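Local coordinates for protein beta-1,4-mannanase (Aplysia kurodai, PDB 3VUP) that probably hydrolyses internal beta-1,4-mannosidic linkages of mannan in the digestive fluid of the sea hare, at residues Phe258-Tyr264 with Lys287-Glu293. Sequence-based numbering, arbitrary orientation.
With SO4 (sulfate ion), chain D.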
# COMPACT_ATOMS: atom_id res chain seq x y z
N PHE A 258 4.22 0.50 9.30
CA PHE A 258 5.36 0.09 8.51
C PHE A 258 5.39 0.91 7.25
O PHE A 258 4.36 1.43 6.81
CB PHE A 258 5.39 -1.42 8.23
CG PHE A 258 4.27 -1.94 7.36
CD1 PHE A 258 4.45 -2.12 5.99
CD2 PHE A 258 3.07 -2.34 7.93
CE1 PHE A 258 3.44 -2.68 5.21
CE2 PHE A 258 2.06 -2.91 7.15
CZ PHE A 258 2.25 -3.08 5.79
N TYR A 259 6.58 1.06 6.70
CA TYR A 259 6.77 1.78 5.46
C TYR A 259 6.82 0.81 4.28
O TYR A 259 7.10 -0.38 4.45
CB TYR A 259 8.05 2.59 5.53
CG TYR A 259 8.05 3.74 6.51
CD1 TYR A 259 7.10 4.76 6.44
CD2 TYR A 259 9.06 3.86 7.47
CE1 TYR A 259 7.15 5.84 7.31
CE2 TYR A 259 9.12 4.95 8.33
CZ TYR A 259 8.17 5.94 8.25
OH TYR A 259 8.21 7.04 9.07
N GLN A 260 6.55 1.33 3.10
CA GLN A 260 6.45 0.53 1.89
C GLN A 260 7.04 1.32 0.73
O GLN A 260 6.51 2.35 0.35
CB GLN A 260 4.99 0.19 1.60
CG GLN A 260 4.83 -0.64 0.33
CD GLN A 260 3.44 -0.62 -0.27
OE1 GLN A 260 3.30 -0.82 -1.48
NE2 GLN A 260 2.42 -0.37 0.54
N PHE A 261 8.17 0.84 0.22
CA PHE A 261 8.86 1.49 -0.89
C PHE A 261 8.54 0.76 -2.20
O PHE A 261 8.53 -0.47 -2.24
CB PHE A 261 10.38 1.37 -0.75
CG PHE A 261 11.00 2.08 0.44
CD1 PHE A 261 10.33 3.00 1.22
CD2 PHE A 261 12.33 1.82 0.72
CE1 PHE A 261 10.98 3.64 2.29
CE2 PHE A 261 12.99 2.45 1.76
CZ PHE A 261 12.31 3.36 2.54
N HIS A 262 8.35 1.51 -3.28
CA HIS A 262 8.37 0.92 -4.61
C HIS A 262 9.72 1.23 -5.24
O HIS A 262 10.31 2.28 -4.96
CB HIS A 262 7.24 1.48 -5.46
CG HIS A 262 5.90 1.25 -4.85
ND1 HIS A 262 4.75 1.84 -5.33
CD2 HIS A 262 5.52 0.48 -3.80
CE1 HIS A 262 3.72 1.45 -4.59
NE2 HIS A 262 4.16 0.63 -3.66
N SER A 263 10.22 0.33 -6.07
CA SER A 263 11.50 0.57 -6.70
C SER A 263 11.59 -0.02 -8.09
O SER A 263 11.47 -1.23 -8.29
CB SER A 263 12.64 0.03 -5.83
OG SER A 263 13.91 0.36 -6.38
N TYR A 264 11.84 0.87 -9.05
CA TYR A 264 11.99 0.52 -10.45
C TYR A 264 13.21 1.22 -11.01
O TYR A 264 13.46 2.40 -10.73
CB TYR A 264 10.76 0.98 -11.22
CG TYR A 264 9.45 0.33 -10.83
CD1 TYR A 264 9.09 -0.90 -11.37
CD2 TYR A 264 8.58 0.93 -9.94
CE1 TYR A 264 7.89 -1.50 -11.06
CE2 TYR A 264 7.38 0.33 -9.61
CZ TYR A 264 7.03 -0.88 -10.18
OH TYR A 264 5.84 -1.50 -9.90
N LYS A 287 10.82 1.68 11.39
CA LYS A 287 9.70 0.76 11.16
C LYS A 287 10.17 -0.27 10.14
O LYS A 287 11.10 -0.01 9.39
CB LYS A 287 8.48 1.49 10.58
CG LYS A 287 8.05 2.76 11.29
CD LYS A 287 6.82 3.38 10.62
CE LYS A 287 6.50 4.77 11.13
NZ LYS A 287 6.05 4.74 12.55
N PRO A 288 9.50 -1.43 10.08
CA PRO A 288 9.77 -2.35 8.98
C PRO A 288 9.56 -1.66 7.63
O PRO A 288 8.67 -0.81 7.51
CB PRO A 288 8.72 -3.46 9.19
CG PRO A 288 8.38 -3.39 10.65
CD PRO A 288 8.46 -1.93 10.99
N ILE A 289 10.38 -2.03 6.66
CA ILE A 289 10.28 -1.49 5.31
C ILE A 289 10.01 -2.63 4.33
O ILE A 289 10.86 -3.51 4.13
CB ILE A 289 11.59 -0.79 4.88
CG1 ILE A 289 11.95 0.36 5.84
CG2 ILE A 289 11.48 -0.30 3.44
CD1 ILE A 289 13.37 0.87 5.64
N VAL A 290 8.82 -2.61 3.73
CA VAL A 290 8.47 -3.56 2.69
C VAL A 290 8.84 -2.97 1.33
O VAL A 290 8.55 -1.81 1.08
CB VAL A 290 6.96 -3.88 2.74
CG1 VAL A 290 6.51 -4.71 1.54
CG2 VAL A 290 6.63 -4.60 4.04
N VAL A 291 9.50 -3.75 0.48
CA VAL A 291 9.67 -3.35 -0.91
C VAL A 291 8.44 -3.87 -1.65
O VAL A 291 8.35 -5.06 -2.00
CB VAL A 291 10.99 -3.86 -1.51
CG1 VAL A 291 11.13 -3.38 -2.94
CG2 VAL A 291 12.17 -3.37 -0.68
N GLY A 292 7.46 -2.99 -1.80
CA GLY A 292 6.10 -3.36 -2.15
C GLY A 292 5.72 -3.35 -3.62
O GLY A 292 4.59 -3.72 -3.95
N GLU A 293 6.64 -2.93 -4.50
CA GLU A 293 6.50 -3.11 -5.95
C GLU A 293 7.87 -3.18 -6.57
O GLU A 293 8.75 -2.40 -6.20
CB GLU A 293 5.78 -1.94 -6.62
CG GLU A 293 4.30 -1.78 -6.36
CD GLU A 293 3.68 -0.67 -7.18
OE1 GLU A 293 4.31 -0.23 -8.18
OE2 GLU A 293 2.56 -0.24 -6.83
S SO4 D . 10.87 6.62 11.77
O1 SO4 D . 10.62 6.76 13.19
O2 SO4 D . 10.54 5.26 11.35
O3 SO4 D . 10.03 7.55 11.02
O4 SO4 D . 12.28 6.86 11.51
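Glu293 and His262 each hold CG anti to their own carbonyl carbon, beside the backbone N (chi1 -71° in Glu293), and this, with the extended Glu293 chain, brings the glutamate over one face of the imidazole. Glu293 CG stands 3.5 Å from the centroid of the His262 ring, a CH-pi contact. Beyond it the carboxylate stacks on the imidazole, the planes 18° apart and Glu293 CD 3.2 Å above the His262 ring plane. Tyr264 OH donates to Glu293 OE1 over 2.6 Å, on the anti side, 27° out of the carboxylate plane; OE2 has Arg60 and a bound Tris molecule as partners. The imidazole cannot easily rotate, because His262 NE2 donates to Gln260 OE1 (2.8 Å) and ND1 is hydrogen-bonded to Glu162 OE2. Were His262 an alanine, Glu293 would probably lose its stacking surface, and Gln260 OE1 and Glu162 the ring nitrogens they bond. Along the backbone, parallel pairing is evident from Val290, whose N donates to Tyr259 O at 2.9 Å while its O accepts from Phe261 N at 2.8 Å. These are neighbouring strands of an eight-stranded TIM barrel; Glu293, at the C-terminal end of strand 289-293, probably corresponds to the nucleophile of clan GH-A mannanases.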